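Local coordinates for protein NAD_Gly3P_dh, NAD-dependent glycerol-3-phosphate dehydrogenase (Streptosporangium roseum, PDB 5OCM) that probably reduces imines to amines with NADPH, as an imine reductase related to the beta-hydroxyacid dehydrogenases, at residues D69-V73 against Q99-T103; A131-G137 against G155-A161; R54-S60 against V83-R87. One frame throughout, in Å; residues are numbered along the deposited sequence.

Interaction 1: D69-V73 against Q99-T103; sequences DHAAV and QARAT. With NAP (NADP nicotinamide-adenine-dinucleotide phosphate), chain G.
H70 reaches across to Q99 and T103. Its CB sits beside the amide of Q99, 3.4 Å from Q99 CD. With H70 CG anti to the backbone N (chi1 -175°), the imidazole is carried onto the aliphatic part of Q99. H70 CG lies 3.6 Å from Q99 CG, and ND1 keeps close to that same methylene. Q99 CB, nearest to H70 CD2, stands 3.7 Å from the H70 ring centroid and 18° off its normal, a CH-pi contact over one face. On its other flank H70 CD2 comes 3.5 Å from T103 OG1. At the tip H70 NE2 meets T103 OG1 at the ring edge, in plane; at 3.3 Å and with 130° at the hydrogen this bond is weak. Both helices, 70-77 and 97-109, belong to the Rossmann-type nucleotide-binding domain, and helix 70-77 borders the cofactor: A72 CB stands 3.5 Å from C5A of the NADP adenine. Cutting H70 back to alanine is likely to leave Q99 CB without its aromatic face and T103 OG1 without this weak donor. The helix start is fixed by D69 as N-cap, its OD1 accepting from A72 N at 3.0 Å. A water accepts from H70 N at 2.8 Å and donates to Q99 OE1, which also takes a hydrogen bond from T96 N; Q99 further packs on H244 of the second subunit.

Interaction 2: A131-G137 against G155-A161; sequences AFLLYSG and GTTYLGA
Y135 and T157 lie in the tightly bonded middle of two parallel strands, 131-136 and 155-160, whose directions differ by 16°. T157 N donates to L133 O at 2.8 Å. Y135 N in turn donates to T157 O, and L159 N to Y135 O, each donor lying almost in line with the carbonyl it meets. Thus T157 bonds through both its N and O, and so does Y135. At the start of the pair G155 N donates to A131 O at 3.0 Å, and G155 is closely fitted, since a CB there would clash with A131 O.

L133, L134 and Y135 are buried, whereas the outer strand is more open: T157, Y158 and L159 are partly exposed, and A161 beyond them is exposed. Toward this end G137 O receives the hydroxyl of Y158 at 2.6 Å. Y158 CG is anti to the backbone N (chi1 176°), which carries the ring along the strand until G137 O lies in its plane at the edge, while G160 N stands over its centre.

On one face of the sheet L134 CB meets L159 CD1 at 3.9 Å beside F132 and T157, and F204 of the second subunit packs on all four residues. On the other, Y135 CE1 approaches T156 CG2 at 3.8 Å, and a water links Y135 OH to T156 OG1; that water donates to the threonine oxygen, which also bonds G153 O.

Helix 139-149 connects the strands in a beta-alpha-beta crossover, touching Y135, T156 and Y158. Helix 165-192 meets L134, S136 and L159 on the opposite face, while strand 113-120 runs antiparallel along the other side of 131-136; strand 155-160 is outermost within this chain.

Interaction 3: R54-S60 against V83-R87; sequences RDAAEAS and VLAGR
S60 O takes the shortest polar bond across this contact, from R87 NH1 at 2.8 Å and 156° at the hydrogen. The acceptor lies close to the guanidinium plane, whereas the donor stands above the carbonyl plane of S60, 66° out of it. A second bond uses another N-H of the same group: R87 NE donates to V83 O at 2.9 Å, again in the guanidinium plane. Two nearly coplanar bonds, one to each segment, therefore fix the rotation of this flat group. One of its faces is laid on the A57-E58 backbone, with E58 CA 3.6 Å above its centre and A57 further toward the rim. The arginine chain, extended from CG to NE, puts the guanidinium there and brings R87 CD within 3.3 Å of A57 O.

Beside this polar seam V83 forms an apolar wedge. Its CG1, anti to the backbone N, faces the helix and meets E58 CG at 3.5 Å and A57 CB at 3.8 Å, while CG2, beside the backbone N, lies over the guanidinium of R54, centred on that face. R54 NH2 is held in turn by a salt bridge to E58 OE2 at 2.9 Å, so the charged pair bridges one helical turn next to the valine. L84 CD2 adds a more distant touch on A57 CB.

This is structural packing within the Rossmann-type nucleotide-binding domain, joining helix 53-58 to the turn before strand 88-91. The 83-87 segment includes a type II turn from L84 to R87, with G86 at positive phi, and leads directly into that strand. Facing away from it, A56 and A59 rest on strand 29-32, and S60 OG bonds T4 and T7 just before strand 62-65 begins.

How the interactions relate
All three interactions fall within one nucleotide-binding domain built on a mixed sheet. Along the chain, interactions 1 and 3 interleave: 54-60, then 69-73, 83-87 and 99-103; interaction 2 follows both. Their centres lie 19 Å apart. Interaction 1 pairs the adenine-contacting helix 70-77 with helix 97-109. Interaction 3 joins helix 53-58 to 83-87, which follows helix 70-77 and leads into strand 88-91, away from the cofactor. Interaction 2 pairs the last two strands of the sheet, its centre 18 Å from interaction 1 and 23 Å from interaction 3. None touches another. Interactions 1 and 3 thus probably tie together the elements flanking the cofactor-side strands, while interaction 2 forms the far edge, facing the second subunit.

Interaction 1: D69-V73 against Q99-T103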
ATOM      1  N   ASP A  69      20.121  10.404  13.034  1.00 15.03           N
ATOM      2  CA  ASP A  69      19.178  11.524  13.035  1.00 15.76           C
ATOM      3  C   ASP A  69      19.910  12.848  13.002  1.00 13.94           C
ATOM      4  O   ASP A  69      21.126  12.886  12.967  1.00 13.84           O
ATOM      5  CB  ASP A  69      18.241  11.416  14.259  1.00 17.54           C
ATOM      6  CG  ASP A  69      19.008  11.471  15.592  1.00 21.22           C
ATOM      7  OD1 ASP A  69      20.205  11.928  15.687  1.00 17.41           O
ATOM      8  OD2 ASP A  69      18.356  11.141  16.597  1.00 23.41           O
ATOM      9  N   HIS A  70      19.145  13.915  13.006  1.00 14.38           N
ATOM     10  CA  HIS A  70      19.649  15.278  12.880  1.00 15.59           C
ATOM     11  C   HIS A  70      20.680  15.621  13.957  1.00 15.15           C
ATOM     12  O   HIS A  70      21.690  16.306  13.701  1.00 16.11           O
ATOM     13  CB  HIS A  70      18.477  16.269  12.979  1.00 17.21           C
ATOM     14  CG  HIS A  70      18.867  17.700  12.731  1.00 17.20           C
ATOM     15  ND1 HIS A  70      18.773  18.692  13.683  1.00 20.80           N
ATOM     16  CD2 HIS A  70      19.331  18.302  11.620  1.00 14.72           C
ATOM     17  CE1 HIS A  70      19.036  19.864  13.109  1.00 18.74           C
ATOM     18  NE2 HIS A  70      19.569  19.620  11.937  1.00 21.75           N
ATOM     19  N   ALA A  71      20.416  15.176  15.193  1.00 16.35           N
ATOM     20  CA  ALA A  71      21.365  15.424  16.298  1.00 17.29           C
ATOM     21  C   ALA A  71      22.755  14.807  15.983  1.00 16.63           C
ATOM     22  O   ALA A  71      23.779  15.457  16.200  1.00 16.62           O
ATOM     23  CB  ALA A  71      20.843  14.900  17.630  1.00 16.94           C
ATOM     24  N   ALA A  72      22.753  13.588  15.457  1.00 15.33           N
ATOM     25  CA  ALA A  72      23.972  12.966  14.989  1.00 14.58           C
ATOM     26  C   ALA A  72      24.636  13.673  13.839  1.00 15.11           C
ATOM     27  O   ALA A  72      25.887  13.851  13.819  1.00 14.86           O
ATOM     28  CB  ALA A  72      23.709  11.474  14.644  1.00 16.03           C
ATOM     29  N   VAL A  73      23.826  14.157  12.893  1.00 14.81           N
ATOM     30  CA  VAL A  73      24.335  14.912  11.766  1.00 15.76           C
ATOM     31  C   VAL A  73      25.097  16.156  12.292  1.00 15.97           C
ATOM     32  O   VAL A  73      26.215  16.420  11.867  1.00 13.39           O
ATOM     33  CB  VAL A  73      23.218  15.386  10.837  1.00 17.35           C
ATOM     34  CG1 VAL A  73      23.731  16.425   9.812  1.00 19.43           C
ATOM     35  CG2 VAL A  73      22.627  14.199  10.104  1.00 17.98           C
ATOM     36  N   GLN A  99      14.429  20.333  10.083  1.00 16.75           N
ATOM     37  CA  GLN A  99      15.830  19.933  10.318  1.00 16.30           C
ATOM     38  C   GLN A  99      16.677  20.112   9.062  1.00 15.92           C
ATOM     39  O   GLN A  99      17.803  20.642   9.127  1.00 15.67           O
ATOM     40  CB  GLN A  99      15.894  18.490  10.827  1.00 16.12           C
ATOM     41  CG  GLN A  99      15.358  18.332  12.226  1.00 16.87           C
ATOM     42  CD  GLN A  99      15.135  16.884  12.662  1.00 14.42           C
ATOM     43  OE1 GLN A  99      15.036  16.006  11.826  1.00 14.23           O
ATOM     44  NE2 GLN A  99      15.049  16.665  13.968  1.00 15.15           N
ATOM     45  N   ALA A 100      16.111  19.736   7.906  1.00 15.03           N
ATOM     46  CA  ALA A 100      16.813  19.860   6.651  1.00 15.61           C
ATOM     47  C   ALA A 100      17.134  21.337   6.369  1.00 15.72           C
ATOM     48  O   ALA A 100      18.245  21.647   5.919  1.00 14.93           O
ATOM     49  CB  ALA A 100      15.996  19.281   5.523  1.00 15.64           C
ATOM     50  N   ARG A 101      16.169  22.205   6.610  1.00 15.59           N
ATOM     51  CA  ARG A 101      16.386  23.633   6.345  1.00 16.82           C
ATOM     52  C   ARG A 101      17.422  24.223   7.321  1.00 16.39           C
ATOM     53  O   ARG A 101      18.169  25.137   6.927  1.00 16.57           O
ATOM     54  CB  ARG A 101      15.046  24.422   6.389  1.00 16.76           C
ATOM     55  CG  ARG A 101      14.140  24.051   5.240  1.00 16.83           C
ATOM     56  CD  ARG A 101      12.867  24.863   5.149  1.00 17.17           C
ATOM     57  NE  ARG A 101      11.928  24.194   4.204  1.00 19.01           N
ATOM     58  CZ  ARG A 101      10.772  23.598   4.506  1.00 17.87           C
ATOM     59  NH1 ARG A 101      10.345  23.558   5.758  1.00 17.91           N
ATOM     60  NH2 ARG A 101      10.069  22.991   3.555  1.00 17.98           N
ATOM     61  N   ALA A 102      17.470  23.714   8.540  1.00 15.26           N
ATOM     62  CA  ALA A 102      18.451  24.156   9.527  1.00 17.73           C
ATOM     63  C   ALA A 102      19.863  23.768   9.067  1.00 17.45           C
ATOM     64  O   ALA A 102      20.764  24.609   9.093  1.00 17.25           O
ATOM     65  CB  ALA A 102      18.156  23.594  10.916  1.00 17.43           C
ATOM     66  N   THR A 103      20.056  22.526   8.619  1.00 14.60           N
ATOM     67  CA  THR A 103      21.376  22.138   8.081  1.00 14.45           C
ATOM     68  C   THR A 103      21.711  22.922   6.818  1.00 14.97           C
ATOM     69  O   THR A 103      22.859  23.350   6.641  1.00 15.33           O
ATOM     70  CB  THR A 103      21.446  20.620   7.843  1.00 15.64           C
ATOM     71  OG1 THR A 103      21.177  19.984   9.101  1.00 15.48           O
ATOM     72  CG2 THR A 103      22.851  20.213   7.353  1.00 14.54           C
TER
HETATM   73  PA  NAP G 301      21.930   2.245  11.929  1.00 17.36           P
HETATM   74  O1A NAP G 301      22.310   0.836  11.477  1.00 15.58           O
HETATM   75  O2A NAP G 301      21.325   2.216  13.256  1.00 16.42           O
HETATM   76  O5B NAP G 301      23.200   3.273  11.887  1.00 15.99           O
HETATM   77  C5B NAP G 301      23.161   4.478  12.645  1.00 14.86           C
HETATM   78  C4B NAP G 301      24.448   5.165  12.258  1.00 14.19           C
HETATM   79  O4B NAP G 301      24.522   6.476  12.790  1.00 15.15           O
HETATM   80  C3B NAP G 301      25.745   4.420  12.707  1.00 15.66           C
HETATM   81  O3B NAP G 301      26.786   4.524  11.708  1.00 15.10           O
HETATM   82  C2B NAP G 301      26.113   5.217  13.976  1.00 16.06           C
HETATM   83  O2B NAP G 301      27.480   5.068  14.405  1.00 18.70           O
HETATM   84  C1B NAP G 301      25.761   6.610  13.533  1.00 15.43           C
HETATM   85  N9A NAP G 301      25.596   7.549  14.627  1.00 15.99           N
HETATM   86  C8A NAP G 301      24.617   7.621  15.534  1.00 16.08           C
HETATM   87  N7A NAP G 301      24.807   8.629  16.373  1.00 16.12           N
HETATM   88  C5A NAP G 301      25.957   9.219  15.990  1.00 16.47           C
HETATM   89  C6A NAP G 301      26.740  10.354  16.445  1.00 18.17           C
HETATM   90  N6A NAP G 301      26.309  11.093  17.540  1.00 20.38           N
HETATM   91  N1A NAP G 301      27.925  10.601  15.846  1.00 17.31           N
HETATM   92  C2A NAP G 301      28.360   9.887  14.785  1.00 18.46           C
HETATM   93  N3A NAP G 301      27.683   8.837  14.278  1.00 15.39           N
HETATM   94  C4A NAP G 301      26.500   8.507  14.854  1.00 17.09           C
HETATM   95  O3  NAP G 301      20.870   2.970  11.009  1.00 16.02           O
HETATM   96  PN  NAP G 301      20.742   2.735   9.388  1.00 15.68           P
HETATM   97  O1N NAP G 301      19.693   1.731   9.131  1.00 15.84           O
HETATM   98  O2N NAP G 301      22.129   2.769   8.725  1.00 14.81           O
HETATM   99  O5D NAP G 301      20.003   4.152   9.150  1.00 14.92           O
HETATM  100  C5D NAP G 301      20.809   5.317   8.950  1.00 16.13           C
HETATM  101  C4D NAP G 301      19.896   6.392   8.398  1.00 13.98           C
HETATM  102  O4D NAP G 301      19.364   5.923   7.087  1.00 13.59           O
HETATM  103  C3D NAP G 301      18.740   6.701   9.371  1.00 14.34           C
HETATM  104  O3D NAP G 301      18.429   8.107   9.362  1.00 12.90           O
HETATM  105  C2D NAP G 301      17.612   5.880   8.726  1.00 13.48           C
HETATM  106  O2D NAP G 301      16.272   6.299   9.030  1.00 13.78           O
HETATM  107  C1D NAP G 301      17.972   6.023   7.223  1.00 13.16           C
HETATM  108  N1N NAP G 301      17.402   4.984   6.389  1.00 13.01           N
HETATM  109  C2N NAP G 301      17.645   3.711   6.628  1.00 15.24           C
HETATM  110  C3N NAP G 301      17.063   2.705   5.833  1.00 15.03           C
HETATM  111  C7N NAP G 301      17.234   1.256   6.091  1.00 15.38           C
HETATM  112  O7N NAP G 301      16.529   0.504   5.383  1.00 15.79           O
HETATM  113  N7N NAP G 301      18.057   0.834   7.011  1.00 17.63           N
HETATM  114  C4N NAP G 301      16.267   3.072   4.736  1.00 14.92           C
HETATM  115  C5N NAP G 301      16.130   4.429   4.461  1.00 15.49           C
HETATM  116  C6N NAP G 301      16.716   5.349   5.313  1.00 15.19           C
HETATM  117  P2B NAP G 301      27.879   3.836  15.352  1.00 20.18           P
HETATM  118  O1X NAP G 301      28.058   2.671  14.435  1.00 16.26           O
HETATM  119  O2X NAP G 301      29.090   4.409  16.005  1.00 20.16           O
HETATM  120  O3X NAP G 301      26.775   3.780  16.410  1.00 16.57           O
HETATM  121  O   HOH W   1      16.472  13.687  12.268  1.00 15.57           O

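Interaction 2: A131-G137 against G155-A161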
ATOM      1  N   ALA A 131      16.386   1.053  -7.041  1.00 18.40           N
ATOM      2  CA  ALA A 131      16.432   1.964  -5.921  1.00 14.43           C
ATOM      3  C   ALA A 131      15.954   3.329  -6.310  1.00 15.16           C
ATOM      4  O   ALA A 131      16.381   3.829  -7.352  1.00 16.65           O
ATOM      5  CB  ALA A 131      17.832   2.024  -5.354  1.00 14.09           C
ATOM      6  N   PHE A 132      15.170   3.944  -5.422  1.00 14.53           N
ATOM      7  CA  PHE A 132      14.587   5.270  -5.651  1.00 14.77           C
ATOM      8  C   PHE A 132      15.150   6.225  -4.598  1.00 13.00           C
ATOM      9  O   PHE A 132      15.113   5.907  -3.420  1.00 14.88           O
ATOM     10  CB  PHE A 132      13.078   4.941  -5.390  1.00 16.03           C
ATOM     11  CG  PHE A 132      12.108   6.048  -5.579  1.00 15.99           C
ATOM     12  CD1 PHE A 132      12.300   7.024  -6.530  1.00 17.81           C
ATOM     13  CD2 PHE A 132      10.899   6.029  -4.868  1.00 17.63           C
ATOM     14  CE1 PHE A 132      11.334   8.003  -6.729  1.00 18.70           C
ATOM     15  CE2 PHE A 132       9.975   7.024  -5.017  1.00 18.17           C
ATOM     16  CZ  PHE A 132      10.141   7.973  -5.981  1.00 18.79           C
ATOM     17  N   LEU A 133      15.702   7.365  -5.021  1.00 14.36           N
ATOM     18  CA  LEU A 133      16.249   8.348  -4.085  1.00 13.77           C
ATOM     19  C   LEU A 133      15.849   9.734  -4.542  1.00 13.11           C
ATOM     20  O   LEU A 133      15.843  10.033  -5.750  1.00 15.60           O
ATOM     21  CB  LEU A 133      17.787   8.245  -4.002  1.00 13.06           C
ATOM     22  CG  LEU A 133      18.372   6.965  -3.438  1.00 14.49           C
ATOM     23  CD1 LEU A 133      18.643   5.971  -4.621  1.00 15.42           C
ATOM     24  CD2 LEU A 133      19.706   7.208  -2.739  1.00 13.82           C
ATOM     25  N   LEU A 134      15.552  10.599  -3.575  1.00 14.05           N
ATOM     26  CA  LEU A 134      15.006  11.951  -3.860  1.00 14.53           C
ATOM     27  C   LEU A 134      16.003  12.978  -3.344  1.00 14.42           C
ATOM     28  O   LEU A 134      16.519  12.809  -2.254  1.00 14.46           O
ATOM     29  CB  LEU A 134      13.704  12.149  -3.119  1.00 15.94           C
ATOM     30  CG  LEU A 134      12.676  11.063  -3.291  1.00 16.06           C
ATOM     31  CD1 LEU A 134      11.408  11.370  -2.500  1.00 17.44           C
ATOM     32  CD2 LEU A 134      12.335  10.874  -4.758  1.00 18.04           C
ATOM     33  N   TYR A 135      16.231  14.039  -4.128  1.00 11.26           N
ATOM     34  CA  TYR A 135      17.205  15.072  -3.731  1.00 11.58           C
ATOM     35  C   TYR A 135      16.564  16.444  -3.859  1.00 12.55           C
ATOM     36  O   TYR A 135      15.783  16.698  -4.798  1.00 12.65           O
ATOM     37  CB  TYR A 135      18.424  15.021  -4.656  1.00 12.27           C
ATOM     38  CG  TYR A 135      19.265  13.818  -4.443  1.00 13.43           C
ATOM     39  CD1 TYR A 135      18.978  12.618  -5.083  1.00 12.82           C
ATOM     40  CD2 TYR A 135      20.315  13.831  -3.529  1.00 15.32           C
ATOM     41  CE1 TYR A 135      19.710  11.472  -4.819  1.00 14.15           C
ATOM     42  CE2 TYR A 135      21.047  12.713  -3.252  1.00 14.67           C
ATOM     43  CZ  TYR A 135      20.758  11.524  -3.925  1.00 15.98           C
ATOM     44  OH  TYR A 135      21.442  10.393  -3.657  1.00 15.79           O
ATOM     45  N   SER A 136      16.944  17.327  -2.940  1.00 13.23           N
ATOM     46  CA  SER A 136      16.574  18.724  -3.019  1.00 13.29           C
ATOM     47  C   SER A 136      17.737  19.585  -2.730  1.00 13.48           C
ATOM     48  O   SER A 136      18.683  19.192  -2.013  1.00 14.76           O
ATOM     49  CB  SER A 136      15.503  19.061  -1.964  1.00 15.89           C
ATOM     50  OG  SER A 136      14.452  18.171  -2.057  1.00 20.91           O
ATOM     51  N   GLY A 137      17.680  20.797  -3.274  1.00 13.14           N
ATOM     52  CA  GLY A 137      18.798  21.769  -3.136  1.00 15.28           C
ATOM     53  C   GLY A 137      19.058  22.369  -4.499  1.00 15.26           C
ATOM     54  O   GLY A 137      18.208  22.300  -5.386  1.00 13.83           O
ATOM     55  N   GLY A 155      16.716   5.217  -9.972  1.00 16.92           N
ATOM     56  CA  GLY A 155      15.592   6.053  -9.595  1.00 19.09           C
ATOM     57  C   GLY A 155      15.950   7.315  -8.857  1.00 16.71           C
ATOM     58  O   GLY A 155      15.115   7.916  -8.223  1.00 20.36           O
ATOM     59  N   THR A 156      17.193   7.747  -8.973  1.00 15.20           N
ATOM     60  CA  THR A 156      17.643   9.028  -8.481  1.00 16.20           C
ATOM     61  C   THR A 156      16.862  10.164  -9.175  1.00 19.90           C
ATOM     62  O   THR A 156      16.818  10.230 -10.407  1.00 19.26           O
ATOM     63  CB  THR A 156      19.153   9.129  -8.707  1.00 14.77           C
ATOM     64  OG1 THR A 156      19.778   8.178  -7.815  1.00 19.43           O
ATOM     65  CG2 THR A 156      19.675  10.516  -8.447  1.00 16.00           C
ATOM     66  N   THR A 157      16.214  11.033  -8.384  1.00 17.55           N
ATOM     67  CA  THR A 157      15.367  12.079  -8.921  1.00 18.00           C
ATOM     68  C   THR A 157      15.479  13.384  -8.128  1.00 16.23           C
ATOM     69  O   THR A 157      15.704  13.394  -6.900  1.00 17.14           O
ATOM     70  CB  THR A 157      13.872  11.593  -9.186  1.00 25.92           C
ATOM     71  OG1 THR A 157      12.906  12.325  -8.459  1.00 34.42           O
ATOM     72  CG2 THR A 157      13.650  10.172  -8.985  1.00 23.51           C
ATOM     73  N   TYR A 158      15.357  14.496  -8.848  1.00 15.47           N
ATOM     74  CA  TYR A 158      15.475  15.840  -8.260  1.00 14.77           C
ATOM     75  C   TYR A 158      14.114  16.430  -8.006  1.00 17.23           C
ATOM     76  O   TYR A 158      13.269  16.486  -8.929  1.00 16.57           O
ATOM     77  CB  TYR A 158      16.241  16.739  -9.215  1.00 16.75           C
ATOM     78  CG  TYR A 158      16.358  18.166  -8.793  1.00 15.11           C
ATOM     79  CD1 TYR A 158      17.148  18.526  -7.712  1.00 16.55           C
ATOM     80  CD2 TYR A 158      15.666  19.184  -9.447  1.00 18.38           C
ATOM     81  CE1 TYR A 158      17.280  19.847  -7.304  1.00 15.37           C
ATOM     82  CE2 TYR A 158      15.782  20.506  -9.029  1.00 15.88           C
ATOM     83  CZ  TYR A 158      16.583  20.836  -7.956  1.00 16.14           C
ATOM     84  OH  TYR A 158      16.690  22.138  -7.537  1.00 14.50           O
ATOM     85  N   LEU A 159      13.877  16.920  -6.805  1.00 15.55           N
ATOM     86  CA  LEU A 159      12.571  17.448  -6.413  1.00 17.50           C
ATOM     87  C   LEU A 159      12.476  18.917  -6.595  1.00 18.82           C
ATOM     88  O   LEU A 159      11.409  19.394  -6.937  1.00 25.91           O
ATOM     89  CB  LEU A 159      12.230  17.161  -4.954  1.00 15.99           C
ATOM     90  CG  LEU A 159      12.016  15.694  -4.599  1.00 17.18           C
ATOM     91  CD1 LEU A 159      11.824  15.567  -3.115  1.00 18.26           C
ATOM     92  CD2 LEU A 159      10.836  15.071  -5.293  1.00 18.84           C
ATOM     93  N   GLY A 160      13.504  19.671  -6.318  1.00 16.64           N
ATOM     94  CA  GLY A 160      13.387  21.144  -6.356  1.00 16.49           C
ATOM     95  C   GLY A 160      14.379  21.765  -5.441  1.00 15.70           C
ATOM     96  O   GLY A 160      15.157  21.084  -4.749  1.00 14.30           O
ATOM     97  N   ALA A 161      14.351  23.096  -5.441  1.00 16.55           N
ATOM     98  CA  ALA A 161      15.340  23.910  -4.716  1.00 17.46           C
ATOM     99  C   ALA A 161      15.232  23.971  -3.201  1.00 16.43           C
ATOM    100  O   ALA A 161      16.225  24.143  -2.506  1.00 15.53           O
ATOM    101  CB  ALA A 161      15.266  25.347  -5.291  1.00 19.24           C
TER
HETATM  102  O   HOH W   2      21.243   8.526  -5.660  1.00 14.92           O

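Interaction 3: R54-S60 against V83-R87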
ATOM      1  N   ARG A  54      37.157  14.038  10.086  1.00 16.62           N
ATOM      2  CA  ARG A  54      37.813  15.139   9.384  1.00 17.81           C
ATOM      3  C   ARG A  54      38.697  14.627   8.235  1.00 15.41           C
ATOM      4  O   ARG A  54      38.665  15.170   7.141  1.00 17.18           O
ATOM      5  CB  ARG A  54      38.676  15.915  10.409  1.00 23.64           C
ATOM      6  CG  ARG A  54      39.385  17.150   9.873  1.00 28.65           C
ATOM      7  CD  ARG A  54      40.526  17.549  10.868  1.00 33.18           C
ATOM      8  NE  ARG A  54      40.623  18.980  10.918  1.00 43.89           N
ATOM      9  CZ  ARG A  54      41.382  19.722  10.128  1.00 54.67           C
ATOM     10  NH1 ARG A  54      41.377  21.042  10.280  1.00 58.00           N
ATOM     11  NH2 ARG A  54      42.180  19.154   9.205  1.00 64.00           N
ATOM     12  N   ASP A  55      39.484  13.582   8.492  1.00 17.07           N
ATOM     13  CA  ASP A  55      40.319  12.987   7.435  1.00 17.61           C
ATOM     14  C   ASP A  55      39.442  12.460   6.267  1.00 14.88           C
ATOM     15  O   ASP A  55      39.775  12.574   5.085  1.00 14.51           O
ATOM     16  CB  ASP A  55      41.096  11.787   7.989  1.00 20.70           C
ATOM     17  CG  ASP A  55      42.338  12.168   8.843  1.00 24.45           C
ATOM     18  OD1 ASP A  55      42.694  13.378   8.912  1.00 27.82           O
ATOM     19  OD2 ASP A  55      42.916  11.210   9.374  1.00 29.44           O
ATOM     20  N   ALA A  56      38.306  11.856   6.619  1.00 13.84           N
ATOM     21  CA  ALA A  56      37.414  11.308   5.605  1.00 14.14           C
ATOM     22  C   ALA A  56      36.843  12.406   4.718  1.00 14.87           C
ATOM     23  O   ALA A  56      36.852  12.307   3.479  1.00 17.70           O
ATOM     24  CB  ALA A  56      36.342  10.512   6.266  1.00 11.86           C
ATOM     25  N   ALA A  57      36.408  13.501   5.348  1.00 15.79           N
ATOM     26  CA  ALA A  57      35.845  14.616   4.637  1.00 18.42           C
ATOM     27  C   ALA A  57      36.865  15.265   3.693  1.00 20.44           C
ATOM     28  O   ALA A  57      36.518  15.620   2.556  1.00 22.20           O
ATOM     29  CB  ALA A  57      35.263  15.638   5.590  1.00 17.47           C
ATOM     30  N   GLU A  58      38.120  15.309   4.142  1.00 20.40           N
ATOM     31  CA  GLU A  58      39.177  15.940   3.360  1.00 22.60           C
ATOM     32  C   GLU A  58      39.556  15.151   2.130  1.00 22.61           C
ATOM     33  O   GLU A  58      40.182  15.700   1.244  1.00 21.82           O
ATOM     34  CB  GLU A  58      40.491  16.112   4.199  1.00 26.68           C
ATOM     35  CG  GLU A  58      40.483  17.268   5.142  1.00 34.77           C
ATOM     36  CD  GLU A  58      41.753  17.384   5.981  1.00 43.82           C
ATOM     37  OE1 GLU A  58      42.500  16.389   6.218  1.00 44.14           O
ATOM     38  OE2 GLU A  58      41.962  18.524   6.427  1.00 44.46           O
ATOM     39  N   ALA A  59      39.186  13.866   2.062  1.00 17.57           N
ATOM     40  CA  ALA A  59      39.656  12.981   0.990  1.00 21.09           C
ATOM     41  C   ALA A  59      38.924  13.140  -0.341  1.00 19.02           C
ATOM     42  O   ALA A  59      39.479  12.756  -1.387  1.00 19.23           O
ATOM     43  CB  ALA A  59      39.564  11.561   1.460  1.00 23.32           C
ATOM     44  N   SER A  60      37.699  13.687  -0.324  1.00 15.87           N
ATOM     45  CA  SER A  60      36.855  13.650  -1.507  1.00 17.79           C
ATOM     46  C   SER A  60      36.152  14.963  -1.808  1.00 17.56           C
ATOM     47  O   SER A  60      35.839  15.714  -0.891  1.00 18.23           O
ATOM     48  CB  SER A  60      35.741  12.563  -1.361  1.00 16.33           C
ATOM     49  OG  SER A  60      36.284  11.322  -0.885  1.00 17.70           O
ATOM     50  N   VAL A  83      36.731  22.346   6.713  1.00 19.96           N
ATOM     51  CA  VAL A  83      37.166  21.252   5.852  1.00 21.89           C
ATOM     52  C   VAL A  83      36.224  21.067   4.625  1.00 21.10           C
ATOM     53  O   VAL A  83      36.660  20.662   3.606  1.00 21.86           O
ATOM     54  CB  VAL A  83      37.159  19.956   6.755  1.00 28.62           C
ATOM     55  CG1 VAL A  83      37.425  18.699   5.954  1.00 33.18           C
ATOM     56  CG2 VAL A  83      38.183  20.092   7.881  1.00 34.26           C
ATOM     57  N   LEU A  84      34.923  21.279   4.806  1.00 18.95           N
ATOM     58  CA  LEU A  84      33.902  21.078   3.779  1.00 23.50           C
ATOM     59  C   LEU A  84      33.881  22.162   2.700  1.00 26.93           C
ATOM     60  O   LEU A  84      33.257  22.009   1.682  1.00 25.49           O
ATOM     61  CB  LEU A  84      32.496  20.853   4.359  1.00 21.09           C
ATOM     62  CG  LEU A  84      32.357  19.533   5.144  1.00 20.76           C
ATOM     63  CD1 LEU A  84      31.075  19.460   5.995  1.00 22.76           C
ATOM     64  CD2 LEU A  84      32.451  18.278   4.214  1.00 19.89           C
ATOM     65  N   ALA A  85      34.542  23.277   2.941  1.00 31.04           N
ATOM     66  CA  ALA A  85      34.874  24.255   1.889  1.00 32.44           C
ATOM     67  C   ALA A  85      35.295  23.659   0.573  1.00 27.31           C
ATOM     68  O   ALA A  85      36.242  22.853   0.467  1.00 30.69           O
ATOM     69  CB  ALA A  85      35.974  25.240   2.381  1.00 38.01           C
ATOM     70  N   GLY A  86      34.530  23.998  -0.477  1.00 30.43           N
ATOM     71  CA  GLY A  86      34.793  23.561  -1.847  1.00 30.33           C
ATOM     72  C   GLY A  86      34.222  22.191  -2.158  1.00 31.21           C
ATOM     73  O   GLY A  86      34.522  21.662  -3.237  1.00 33.67           O
ATOM     74  N   ARG A  87      33.567  21.542  -1.184  1.00 24.19           N
ATOM     75  CA  ARG A  87      33.077  20.172  -1.352  1.00 22.74           C
ATOM     76  C   ARG A  87      31.566  20.225  -1.366  1.00 18.75           C
ATOM     77  O   ARG A  87      30.955  21.167  -0.966  1.00 18.83           O
ATOM     78  CB  ARG A  87      33.544  19.243  -0.229  1.00 21.73           C
ATOM     79  CG  ARG A  87      35.060  19.237  -0.065  1.00 22.98           C
ATOM     80  CD  ARG A  87      35.522  18.431   1.139  1.00 22.52           C
ATOM     81  NE  ARG A  87      36.883  18.813   1.440  1.00 23.42           N
ATOM     82  CZ  ARG A  87      37.965  18.366   0.828  1.00 25.15           C
ATOM     83  NH1 ARG A  87      37.915  17.453  -0.099  1.00 23.34           N
ATOM     84  NH2 ARG A  87      39.144  18.875   1.172  1.00 27.24           N
TER